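Short-chain-enoyl-CoA hydratase (Clostridium acetobutylicum, PDB 5Z7R) catalyses the reversible hydration of short-chain enoyl-CoA thioesters such as crotonyl-CoA, in butanoate metabolism. Local coordinates at residues K60-G65 / A103-A108; G111-A116 / F130-V135; D120-S125 / I176-K181. One frame throughout, in Å; residues are numbered along the deposited sequence.

Interaction 1 (K60-G65 / A103-A108)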
ATOM      1  N   LYS A  60     -10.808 -34.503  20.557  1.00 45.51           N
ATOM      2  CA  LYS A  60     -10.524 -34.780  19.169  1.00 43.12           C
ATOM      3  C   LYS A  60     -10.353 -33.485  18.330  1.00 43.61           C
ATOM      4  O   LYS A  60      -9.509 -33.447  17.410  1.00 41.31           O
ATOM      5  CB  LYS A  60     -11.571 -35.705  18.563  1.00 48.59           C
ATOM      6  CG  LYS A  60     -11.035 -36.415  17.316  1.00 58.33           C
ATOM      7  CD  LYS A  60     -11.877 -37.600  16.831  1.00 63.53           C
ATOM      8  CE  LYS A  60     -11.021 -38.562  15.994  1.00 64.74           C
ATOM      9  NZ  LYS A  60     -11.811 -39.362  15.015  1.00 63.85           N
ATOM     10  N   SER A  61     -11.127 -32.435  18.627  1.00 40.89           N
ATOM     11  CA  SER A  61     -11.240 -31.279  17.688  1.00 41.94           C
ATOM     12  C   SER A  61     -11.139 -29.917  18.285  1.00 38.18           C
ATOM     13  O   SER A  61     -11.734 -29.631  19.334  1.00 33.86           O
ATOM     14  CB  SER A  61     -12.550 -31.295  16.890  1.00 41.94           C
ATOM     15  OG  SER A  61     -12.334 -31.676  15.545  1.00 44.60           O
ATOM     16  N   PHE A  62     -10.407 -29.069  17.569  1.00 38.38           N
ATOM     17  CA  PHE A  62     -10.492 -27.637  17.770  1.00 35.71           C
ATOM     18  C   PHE A  62     -11.775 -27.173  17.056  1.00 35.89           C
ATOM     19  O   PHE A  62     -12.762 -26.880  17.709  1.00 38.17           O
ATOM     20  CB  PHE A  62      -9.229 -26.940  17.252  1.00 34.17           C
ATOM     21  CG  PHE A  62      -9.295 -25.447  17.314  1.00 30.78           C
ATOM     22  CD1 PHE A  62      -9.260 -24.788  18.534  1.00 31.08           C
ATOM     23  CD2 PHE A  62      -9.415 -24.704  16.153  1.00 29.30           C
ATOM     24  CE1 PHE A  62      -9.334 -23.414  18.584  1.00 32.28           C
ATOM     25  CE2 PHE A  62      -9.496 -23.344  16.194  1.00 28.93           C
ATOM     26  CZ  PHE A  62      -9.438 -22.696  17.404  1.00 31.33           C
ATOM     27  N   VAL A  63     -11.686 -27.037  15.753  1.00 34.07           N
ATOM     28  CA  VAL A  63     -12.824 -26.839  14.911  1.00 31.48           C
ATOM     29  C   VAL A  63     -12.537 -27.614  13.641  1.00 31.05           C
ATOM     30  O   VAL A  63     -11.599 -27.323  12.949  1.00 29.81           O
ATOM     31  CB  VAL A  63     -13.023 -25.335  14.647  1.00 32.51           C
ATOM     32  CG1 VAL A  63     -14.067 -25.076  13.599  1.00 31.59           C
ATOM     33  CG2 VAL A  63     -13.344 -24.591  15.919  1.00 31.43           C
ATOM     34  N   ALA A  64     -13.337 -28.612  13.346  1.00 32.84           N
ATOM     35  CA  ALA A  64     -13.187 -29.340  12.109  1.00 40.26           C
ATOM     36  C   ALA A  64     -14.072 -28.795  11.003  1.00 41.53           C
ATOM     37  O   ALA A  64     -15.146 -29.298  10.766  1.00 44.00           O
ATOM     38  CB  ALA A  64     -13.439 -30.812  12.324  1.00 43.25           C
ATOM     39  N   GLY A  65     -13.623 -27.774  10.314  1.00 42.24           N
ATOM     40  CA  GLY A  65     -14.330 -27.285   9.154  1.00 41.99           C
ATOM     41  C   GLY A  65     -15.609 -26.500   9.340  1.00 41.43           C
ATOM     42  O   GLY A  65     -15.897 -25.984  10.396  1.00 38.49           O
ATOM     43  N   ALA A 103      -6.089 -22.001  21.696  1.00 30.12           N
ATOM     44  CA  ALA A 103      -5.571 -23.259  22.189  1.00 30.65           C
ATOM     45  C   ALA A 103      -6.079 -24.355  21.293  1.00 30.25           C
ATOM     46  O   ALA A 103      -7.178 -24.871  21.444  1.00 31.35           O
ATOM     47  CB  ALA A 103      -5.974 -23.488  23.628  1.00 32.35           C
ATOM     48  N   VAL A 104      -5.269 -24.709  20.320  1.00 31.90           N
ATOM     49  CA  VAL A 104      -5.729 -25.623  19.307  1.00 33.54           C
ATOM     50  C   VAL A 104      -5.506 -26.986  19.894  1.00 36.53           C
ATOM     51  O   VAL A 104      -4.364 -27.456  20.032  1.00 41.92           O
ATOM     52  CB  VAL A 104      -4.976 -25.429  17.977  1.00 32.15           C
ATOM     53  CG1 VAL A 104      -5.445 -26.409  16.910  1.00 31.52           C
ATOM     54  CG2 VAL A 104      -5.155 -24.004  17.504  1.00 32.20           C
ATOM     55  N   ASN A 105      -6.616 -27.604  20.258  1.00 35.74           N
ATOM     56  CA  ASN A 105      -6.600 -28.860  20.992  1.00 34.62           C
ATOM     57  C   ASN A 105      -6.790 -30.054  20.099  1.00 32.15           C
ATOM     58  O   ASN A 105      -6.837 -31.169  20.563  1.00 30.43           O
ATOM     59  CB  ASN A 105      -7.677 -28.861  22.082  1.00 36.44           C
ATOM     60  CG  ASN A 105      -9.083 -28.737  21.509  1.00 36.32           C
ATOM     61  OD1 ASN A 105      -9.776 -29.748  21.291  1.00 37.47           O
ATOM     62  ND2 ASN A 105      -9.490 -27.501  21.220  1.00 30.74           N
ATOM     63  N   GLY A 106      -6.874 -29.854  18.798  1.00 34.51           N
ATOM     64  CA  GLY A 106      -7.109 -31.010  17.939  1.00 33.29           C
ATOM     65  C   GLY A 106      -7.296 -30.578  16.524  1.00 34.40           C
ATOM     66  O   GLY A 106      -6.659 -29.643  16.090  1.00 35.82           O
ATOM     67  N   PHE A 107      -8.163 -31.258  15.797  1.00 37.34           N
ATOM     68  CA  PHE A 107      -8.407 -30.913  14.394  1.00 39.59           C
ATOM     69  C   PHE A 107      -8.677 -29.412  14.214  1.00 34.88           C
ATOM     70  O   PHE A 107      -9.441 -28.785  14.976  1.00 32.08           O
ATOM     71  CB  PHE A 107      -9.603 -31.688  13.868  1.00 43.99           C
ATOM     72  CG  PHE A 107      -9.322 -33.115  13.452  1.00 45.78           C
ATOM     73  CD1 PHE A 107      -8.544 -33.396  12.345  1.00 48.61           C
ATOM     74  CD2 PHE A 107      -9.964 -34.166  14.083  1.00 48.43           C
ATOM     75  CE1 PHE A 107      -8.349 -34.705  11.917  1.00 49.39           C
ATOM     76  CE2 PHE A 107      -9.773 -35.476  13.660  1.00 49.85           C
ATOM     77  CZ  PHE A 107      -8.963 -35.743  12.571  1.00 48.91           C
ATOM     78  N   ALA A 108      -8.017 -28.842  13.211  1.00 32.82           N
ATOM     79  CA  ALA A 108      -8.218 -27.438  12.825  1.00 31.17           C
ATOM     80  C   ALA A 108      -8.143 -27.289  11.316  1.00 31.03           C
ATOM     81  O   ALA A 108      -7.108 -26.943  10.778  1.00 29.90           O
ATOM     82  CB  ALA A 108      -7.205 -26.534  13.499  1.00 30.52           C
TER
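Phe62 and Phe107 meet where two segments of the crotonase fold pair in parallel, with a beta bulge in the pairing. Ser61 is bridged to Phe107 and Val63 to the very next residue, Ala108, so the extra residue, Phe62, is accommodated at a corner in the chain. The carbonyl of Phe107 serves both sides of that corner: Val63 N donates to Phe107 O over 2.9 Å, and Phe62 N adds a weak bond to the same oxygen. Before the bulge, Phe107 N gives a straight bond to Lys60 O (N-H...O 168°), using a lone pair in the carbonyl plane.

With CG anti to its backbone N (chi1 175°), the Phe62 side chain lays its ring beside Val104. Its CB sits 2.9 Å from Phe107 O and, further round, 3.8 Å from Val104 CG1. CG stays beside the same methyl, Val104 CG1. Beyond it the ring divides its contacts: CD1 lies 3.6 Å from Ala103 O, while CD2 touches Ala108 CB at 3.9 Å. Val104 CG2 stands almost exactly over the ring centre, 4.2 Å from the centroid of Phe62, in a CH-pi contact. The opposite face carries Val63 CG2 near its rim. Farther out the ring reaches Ile115 and Ala116 of helix 111-117, and so packs the bulge against that helix.

On the face that carries Ser61 and Phe107, the contact lies nearer the surface. The Lys60 chain runs extended alongside the Phe107 ring, pointing the same way. Ser61 OG, which also makes a weak hydrogen bond to Leu25 O, approaches the ring edge and lies 3.2 Å from Phe107 CB.

Interaction 2 (G111-A116 / F130-V135)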
ATOM      1  N   GLY A 111     -12.345 -23.669   7.738  1.00 25.15           N
ATOM      2  CA  GLY A 111     -12.776 -22.613   8.654  1.00 24.68           C
ATOM      3  C   GLY A 111     -12.136 -22.635  10.044  1.00 25.92           C
ATOM      4  O   GLY A 111     -12.084 -21.612  10.743  1.00 24.80           O
ATOM      5  N   GLY A 112     -11.673 -23.811  10.478  1.00 27.78           N
ATOM      6  CA  GLY A 112     -11.095 -23.950  11.803  1.00 26.40           C
ATOM      7  C   GLY A 112      -9.665 -23.500  11.875  1.00 25.98           C
ATOM      8  O   GLY A 112      -9.239 -22.902  12.862  1.00 27.60           O
ATOM      9  N   CYS A 113      -8.912 -23.819  10.833  1.00 26.90           N
ATOM     10  CA  CYS A 113      -7.624 -23.206  10.603  1.00 26.21           C
ATOM     11  C   CYS A 113      -7.790 -21.700  10.529  1.00 24.47           C
ATOM     12  O   CYS A 113      -7.088 -20.942  11.216  1.00 22.24           O
ATOM     13  CB  CYS A 113      -7.036 -23.713   9.313  1.00 28.37           C
ATOM     14  SG  CYS A 113      -5.279 -23.357   9.252  1.00 29.53           S
ATOM     15  N   GLU A 114      -8.791 -21.264   9.759  1.00 25.22           N
ATOM     16  CA  GLU A 114      -9.029 -19.815   9.553  1.00 23.95           C
ATOM     17  C   GLU A 114      -9.381 -19.099  10.823  1.00 23.18           C
ATOM     18  O   GLU A 114      -8.887 -17.993  11.051  1.00 23.79           O
ATOM     19  CB  GLU A 114     -10.060 -19.560   8.450  1.00 25.36           C
ATOM     20  CG  GLU A 114      -9.606 -20.052   7.067  1.00 26.34           C
ATOM     21  CD  GLU A 114     -10.753 -20.183   6.070  1.00 27.35           C
ATOM     22  OE1 GLU A 114     -11.741 -20.892   6.376  1.00 27.41           O
ATOM     23  OE2 GLU A 114     -10.678 -19.573   4.984  1.00 24.95           O
ATOM     24  N   ILE A 115     -10.169 -19.710  11.711  1.00 22.86           N
ATOM     25  CA  ILE A 115     -10.468 -19.004  12.947  1.00 23.17           C
ATOM     26  C   ILE A 115      -9.232 -18.890  13.822  1.00 22.35           C
ATOM     27  O   ILE A 115      -8.984 -17.855  14.464  1.00 23.98           O
ATOM     28  CB  ILE A 115     -11.674 -19.602  13.731  1.00 26.35           C
ATOM     29  CG1 ILE A 115     -12.149 -18.602  14.799  1.00 27.31           C
ATOM     30  CG2 ILE A 115     -11.353 -20.964  14.362  1.00 26.55           C
ATOM     31  CD1 ILE A 115     -13.611 -18.773  15.165  1.00 29.25           C
ATOM     32  N   ALA A 116      -8.435 -19.945  13.846  1.00 23.50           N
ATOM     33  CA  ALA A 116      -7.232 -19.965  14.674  1.00 23.25           C
ATOM     34  C   ALA A 116      -6.250 -18.884  14.167  1.00 24.47           C
ATOM     35  O   ALA A 116      -5.639 -18.158  14.971  1.00 23.55           O
ATOM     36  CB  ALA A 116      -6.600 -21.351  14.659  1.00 22.01           C
ATOM     37  N   PHE A 130      -3.474 -29.263  11.012  1.00 33.83           N
ATOM     38  CA  PHE A 130      -3.875 -28.020  10.339  1.00 32.39           C
ATOM     39  C   PHE A 130      -3.994 -28.291   8.872  1.00 30.50           C
ATOM     40  O   PHE A 130      -3.314 -29.153   8.345  1.00 31.03           O
ATOM     41  CB  PHE A 130      -2.879 -26.874  10.565  1.00 30.00           C
ATOM     42  CG  PHE A 130      -2.769 -26.448  11.981  1.00 30.09           C
ATOM     43  CD1 PHE A 130      -2.032 -27.192  12.885  1.00 30.63           C
ATOM     44  CD2 PHE A 130      -3.410 -25.321  12.430  1.00 30.65           C
ATOM     45  CE1 PHE A 130      -1.931 -26.792  14.204  1.00 30.71           C
ATOM     46  CE2 PHE A 130      -3.314 -24.926  13.749  1.00 28.73           C
ATOM     47  CZ  PHE A 130      -2.578 -25.649  14.631  1.00 28.28           C
ATOM     48  N   GLY A 131      -4.873 -27.542   8.221  1.00 30.52           N
ATOM     49  CA  GLY A 131      -5.134 -27.743   6.801  1.00 31.68           C
ATOM     50  C   GLY A 131      -6.237 -26.885   6.242  1.00 29.42           C
ATOM     51  O   GLY A 131      -6.960 -26.214   6.986  1.00 26.82           O
ATOM     52  N   GLN A 132      -6.327 -26.925   4.915  1.00 30.52           N
ATOM     53  CA  GLN A 132      -7.300 -26.150   4.130  1.00 31.14           C
ATOM     54  C   GLN A 132      -7.848 -27.068   3.055  1.00 30.00           C
ATOM     55  O   GLN A 132      -7.336 -27.095   1.953  1.00 31.21           O
ATOM     56  CB  GLN A 132      -6.648 -24.940   3.438  1.00 29.22           C
ATOM     57  CG  GLN A 132      -6.201 -23.800   4.342  1.00 27.97           C
ATOM     58  CD  GLN A 132      -7.322 -23.135   5.126  1.00 30.42           C
ATOM     59  OE1 GLN A 132      -8.505 -23.223   4.780  1.00 29.87           O
ATOM     60  NE2 GLN A 132      -6.943 -22.441   6.187  1.00 31.23           N
ATOM     61  N   PRO A 133      -8.928 -27.803   3.357  1.00 30.39           N
ATOM     62  CA  PRO A 133      -9.405 -28.799   2.390  1.00 29.70           C
ATOM     63  C   PRO A 133     -10.106 -28.193   1.166  1.00 30.08           C
ATOM     64  O   PRO A 133     -10.390 -28.916   0.176  1.00 32.53           O
ATOM     65  CB  PRO A 133     -10.406 -29.633   3.204  1.00 29.44           C
ATOM     66  CG  PRO A 133     -10.324 -29.169   4.605  1.00 28.32           C
ATOM     67  CD  PRO A 133      -9.747 -27.786   4.575  1.00 28.96           C
ATOM     68  N   GLU A 134     -10.351 -26.882   1.219  1.00 28.60           N
ATOM     69  CA  GLU A 134     -11.380 -26.242   0.384  1.00 28.60           C
ATOM     70  C   GLU A 134     -11.332 -26.626  -1.086  1.00 29.08           C
ATOM     71  O   GLU A 134     -12.342 -27.005  -1.662  1.00 31.26           O
ATOM     72  CB  GLU A 134     -11.364 -24.746   0.577  1.00 27.92           C
ATOM     73  CG  GLU A 134     -11.928 -24.338   1.939  1.00 29.31           C
ATOM     74  CD  GLU A 134     -10.928 -24.299   3.086  1.00 28.69           C
ATOM     75  OE1 GLU A 134     -11.234 -23.654   4.128  1.00 26.85           O
ATOM     76  OE2 GLU A 134      -9.844 -24.911   2.955  1.00 30.41           O
ATOM     77  N   VAL A 135     -10.156 -26.600  -1.687  1.00 30.15           N
ATOM     78  CA  VAL A 135     -10.042 -26.873  -3.121  1.00 30.95           C
ATOM     79  C   VAL A 135     -10.441 -28.314  -3.530  1.00 30.40           C
ATOM     80  O   VAL A 135     -10.779 -28.586  -4.699  1.00 28.62           O
ATOM     81  CB  VAL A 135      -8.627 -26.483  -3.636  1.00 32.87           C
ATOM     82  CG1 VAL A 135      -7.532 -27.437  -3.149  1.00 31.93           C
ATOM     83  CG2 VAL A 135      -8.634 -26.479  -5.143  1.00 37.23           C
TER
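Glu114 OE2 is gripped by two backbone N-H groups, those of Phe143 and Gly145, while the other oxygen of the same carboxylate looks across at Glu134. The two acids come from opposite directions, and Glu114 OE1 and Glu134 OE1 stand 3.6 Å apart with their carboxylate planes turned 72° against each other. Glu114 reaches this point as an extended chain, whereas Glu134 bends sharply at its second torsion (chi2 88°), which turns its carboxylate back toward the start of helix 111-117. There Glu134 OE1 comes within 3.8 Å of Gly111 N.

Beside Glu114, the Gln132 side chain passes obliquely across that of the glutamate, amide and carboxylate planes 68° apart, and rests against Cys113. Cys113 fits closely over the end of strand 129-131: its CB is 3.4 Å from Gly131 O, and its SG meets the ring edge of Phe130, 4.2 Å from CD2. Gly131 is in turn backbone-bonded to Gly110, just ahead of the helix, so strand and helix start are tied together. Next to Glu134, Val135 packs on Val207 of a second subunit.

A paired glutamate arrangement of this kind, one from the first helical turn and one from the loop after the strand, is that of the enoyl-CoA hydratase active site, where by similarity Glu114 is the nucleophile and Glu134 the proton acceptor.

Interaction 3 (D120-S125 / I176-K181)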
ATOM      1  N   ASP A 120      -4.572 -13.648  17.900  1.00 24.74           N
ATOM      2  CA  ASP A 120      -3.245 -13.115  18.091  1.00 26.45           C
ATOM      3  C   ASP A 120      -2.098 -14.175  18.143  1.00 26.18           C
ATOM      4  O   ASP A 120      -1.106 -14.049  17.427  1.00 22.80           O
ATOM      5  CB  ASP A 120      -3.249 -12.274  19.360  1.00 27.68           C
ATOM      6  CG  ASP A 120      -4.128 -11.056  19.231  1.00 29.73           C
ATOM      7  OD1 ASP A 120      -3.782 -10.196  18.409  1.00 30.36           O
ATOM      8  OD2 ASP A 120      -5.152 -10.949  19.941  1.00 29.48           O
ATOM      9  N   ILE A 121      -2.274 -15.209  18.986  1.00 26.36           N
ATOM     10  CA  ILE A 121      -1.281 -16.220  19.305  1.00 25.70           C
ATOM     11  C   ILE A 121      -1.889 -17.608  19.137  1.00 27.92           C
ATOM     12  O   ILE A 121      -2.983 -17.882  19.629  1.00 32.47           O
ATOM     13  CB  ILE A 121      -0.827 -16.029  20.758  1.00 26.21           C
ATOM     14  CG1 ILE A 121      -0.026 -14.739  20.883  1.00 26.34           C
ATOM     15  CG2 ILE A 121       0.037 -17.181  21.239  1.00 26.89           C
ATOM     16  CD1 ILE A 121      -0.066 -14.126  22.262  1.00 27.86           C
ATOM     17  N   ARG A 122      -1.201 -18.486  18.436  1.00 27.03           N
ATOM     18  CA  ARG A 122      -1.642 -19.859  18.315  1.00 27.09           C
ATOM     19  C   ARG A 122      -0.665 -20.751  19.075  1.00 31.67           C
ATOM     20  O   ARG A 122       0.573 -20.563  19.050  1.00 30.04           O
ATOM     21  CB  ARG A 122      -1.658 -20.315  16.862  1.00 27.58           C
ATOM     22  CG  ARG A 122      -2.845 -19.806  16.058  1.00 26.10           C
ATOM     23  CD  ARG A 122      -2.576 -19.604  14.555  1.00 27.11           C
ATOM     24  NE  ARG A 122      -1.535 -18.620  14.281  1.00 25.68           N
ATOM     25  CZ  ARG A 122      -1.610 -17.335  14.570  1.00 27.11           C
ATOM     26  NH1 ARG A 122      -2.693 -16.821  15.157  1.00 31.54           N
ATOM     27  NH2 ARG A 122      -0.591 -16.544  14.278  1.00 27.88           N
ATOM     28  N   ILE A 123      -1.252 -21.753  19.713  1.00 32.09           N
ATOM     29  CA  ILE A 123      -0.555 -22.727  20.503  1.00 33.77           C
ATOM     30  C   ILE A 123      -1.334 -24.006  20.266  1.00 33.24           C
ATOM     31  O   ILE A 123      -2.535 -23.967  20.039  1.00 35.80           O
ATOM     32  CB  ILE A 123      -0.513 -22.192  21.950  1.00 35.05           C
ATOM     33  CG1 ILE A 123       0.928 -21.923  22.345  1.00 36.47           C
ATOM     34  CG2 ILE A 123      -1.269 -23.024  22.972  1.00 34.99           C
ATOM     35  CD1 ILE A 123       1.139 -20.485  22.760  1.00 37.59           C
ATOM     36  N   ALA A 124      -0.658 -25.130  20.217  1.00 33.06           N
ATOM     37  CA  ALA A 124      -1.324 -26.351  19.806  1.00 36.17           C
ATOM     38  C   ALA A 124      -0.923 -27.492  20.706  1.00 39.13           C
ATOM     39  O   ALA A 124       0.114 -27.401  21.380  1.00 38.22           O
ATOM     40  CB  ALA A 124      -0.973 -26.684  18.381  1.00 34.12           C
ATOM     41  N   SER A 125      -1.739 -28.557  20.695  1.00 38.80           N
ATOM     42  CA  SER A 125      -1.398 -29.821  21.358  1.00 38.02           C
ATOM     43  C   SER A 125      -0.895 -30.824  20.329  1.00 38.51           C
ATOM     44  O   SER A 125      -1.290 -30.794  19.164  1.00 37.38           O
ATOM     45  CB  SER A 125      -2.552 -30.394  22.215  1.00 37.17           C
ATOM     46  OG  SER A 125      -3.721 -30.667  21.465  1.00 36.50           O
ATOM     47  N   ILE A 176       6.848 -24.224  10.649  1.00 30.38           N
ATOM     48  CA  ILE A 176       6.608 -23.126   9.711  1.00 28.21           C
ATOM     49  C   ILE A 176       6.069 -21.864  10.350  1.00 26.56           C
ATOM     50  O   ILE A 176       5.741 -20.911   9.642  1.00 29.24           O
ATOM     51  CB  ILE A 176       5.710 -23.561   8.555  1.00 28.16           C
ATOM     52  CG1 ILE A 176       4.251 -23.735   9.007  1.00 27.45           C
ATOM     53  CG2 ILE A 176       6.272 -24.848   7.982  1.00 27.17           C
ATOM     54  CD1 ILE A 176       3.394 -24.441   7.967  1.00 27.48           C
ATOM     55  N   GLY A 177       6.001 -21.841  11.683  1.00 23.84           N
ATOM     56  CA  GLY A 177       5.507 -20.683  12.420  1.00 21.85           C
ATOM     57  C   GLY A 177       3.980 -20.550  12.491  1.00 21.01           C
ATOM     58  O   GLY A 177       3.487 -19.589  13.044  1.00 20.08           O
ATOM     59  N   LEU A 178       3.224 -21.492  11.943  1.00 20.09           N
ATOM     60  CA  LEU A 178       1.764 -21.436  12.061  1.00 22.04           C
ATOM     61  C   LEU A 178       1.368 -21.333  13.520  1.00 24.45           C
ATOM     62  O   LEU A 178       0.470 -20.542  13.894  1.00 22.72           O
ATOM     63  CB  LEU A 178       1.127 -22.676  11.436  1.00 22.17           C
ATOM     64  CG  LEU A 178      -0.391 -22.648  11.365  1.00 23.45           C
ATOM     65  CD1 LEU A 178      -0.905 -21.342  10.786  1.00 23.31           C
ATOM     66  CD2 LEU A 178      -0.904 -23.811  10.522  1.00 24.02           C
ATOM     67  N   VAL A 179       2.056 -22.143  14.352  1.00 26.65           N
ATOM     68  CA  VAL A 179       1.946 -22.022  15.810  1.00 26.69           C
ATOM     69  C   VAL A 179       3.256 -21.608  16.454  1.00 27.65           C
ATOM     70  O   VAL A 179       4.311 -21.841  15.875  1.00 26.59           O
ATOM     71  CB  VAL A 179       1.475 -23.328  16.461  1.00 28.77           C
ATOM     72  CG1 VAL A 179       0.055 -23.621  15.994  1.00 29.04           C
ATOM     73  CG2 VAL A 179       2.420 -24.498  16.143  1.00 28.39           C
ATOM     74  N   ASN A 180       3.132 -20.990  17.641  1.00 28.58           N
ATOM     75  CA  ASN A 180       4.217 -20.592  18.512  1.00 30.11           C
ATOM     76  C   ASN A 180       4.724 -21.680  19.476  1.00 33.17           C
ATOM     77  O   ASN A 180       5.827 -21.587  19.971  1.00 30.79           O
ATOM     78  CB  ASN A 180       3.772 -19.411  19.357  1.00 29.07           C
ATOM     79  CG  ASN A 180       3.484 -18.178  18.543  1.00 29.53           C
ATOM     80  OD1 ASN A 180       3.811 -18.095  17.351  1.00 30.70           O
ATOM     81  ND2 ASN A 180       2.879 -17.190  19.191  1.00 29.63           N
ATOM     82  N   LYS A 181       3.901 -22.678  19.784  1.00 38.22           N
ATOM     83  CA  LYS A 181       4.292 -23.768  20.688  1.00 36.05           C
ATOM     84  C   LYS A 181       3.484 -25.020  20.476  1.00 34.05           C
ATOM     85  O   LYS A 181       2.315 -24.991  20.080  1.00 32.53           O
ATOM     86  CB  LYS A 181       4.063 -23.388  22.128  1.00 41.57           C
ATOM     87  CG  LYS A 181       4.926 -22.292  22.698  1.00 48.06           C
ATOM     88  CD  LYS A 181       4.919 -22.435  24.217  1.00 56.38           C
ATOM     89  CE  LYS A 181       5.601 -21.264  24.905  1.00 62.80           C
ATOM     90  NZ  LYS A 181       4.699 -20.080  24.961  1.00 64.99           N
TER
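The guanidinium of Arg122 meets Leu178 with its edge: NE donates to Leu178 O over 2.8 Å, the oxygen lying slightly out of the guanidinium plane. The N-H is bent well off the line (138°), although NE stands nearly on the extension of the C=O bond. A bend at the third torsion, chi3 -61°, brings NE round to this oxygen, and NH1 is then held by the carbonyls of Ala116 and Cys119. The second flat group belongs to Asn180, whose side chain crosses that of Ile121 at about a right angle, its amide ND2 lying 3.5 Å from Ile121 CG2. That nitrogen donates to Gln160 OE1 and Gly156 O of a neighbouring subunit.

Two backbone bonds join the segments. Asn180 N donates to Arg122 O over 3.0 Å, and Ala124 N donates to Lys181 O over the same 3.0 Å. The loop thus comes alongside strand 121-125 just before strand 182-183 joins the edge of the sheet, although the touching parts still run 73° apart. Val179 fills one side of the seam: its CG1 packs 3.8 Å from Arg122 CB and 4.0 Å from Ala124 CB, with Phe130 beyond. On the other side Ile123 and Lys181 run side by side, so close that Ile123 CG1 and Lys181 CB are 3.5 Å apart, tighter than ordinary carbon contact. Helix 188-201 packs on both through Ile195.

Chemically, NE and NH1 of the buried arginine are bonded to three backbone carbonyls, from Leu178, Ala116 and Cys119. Its positive charge is probably stabilised by these carbonyl dipoles, and the one side chain ties the end of helix 111-117 to the loop that leads into strand 182-183.

The three contacts lie together within one crotonase domain, their centres about 10 Å (interactions 1 and 2), about 13 Å (1 and 3) and about 14 Å (2 and 3) apart. Interaction 1 closes before the others open, whereas interactions 2 and 3 interleave along the chain. Strands 107-109 and 129-131 are neighbours in the smaller sheet and relate interactions 1 and 2; strands 100-104 and 121-125 are neighbours in the larger one and relate 1 and 3. Phe130 packs on Leu178 and Val179. Helix 111-117, which carries Glu114, and strand 129-131, which leads to Glu134, thus pack against both of the other contacts.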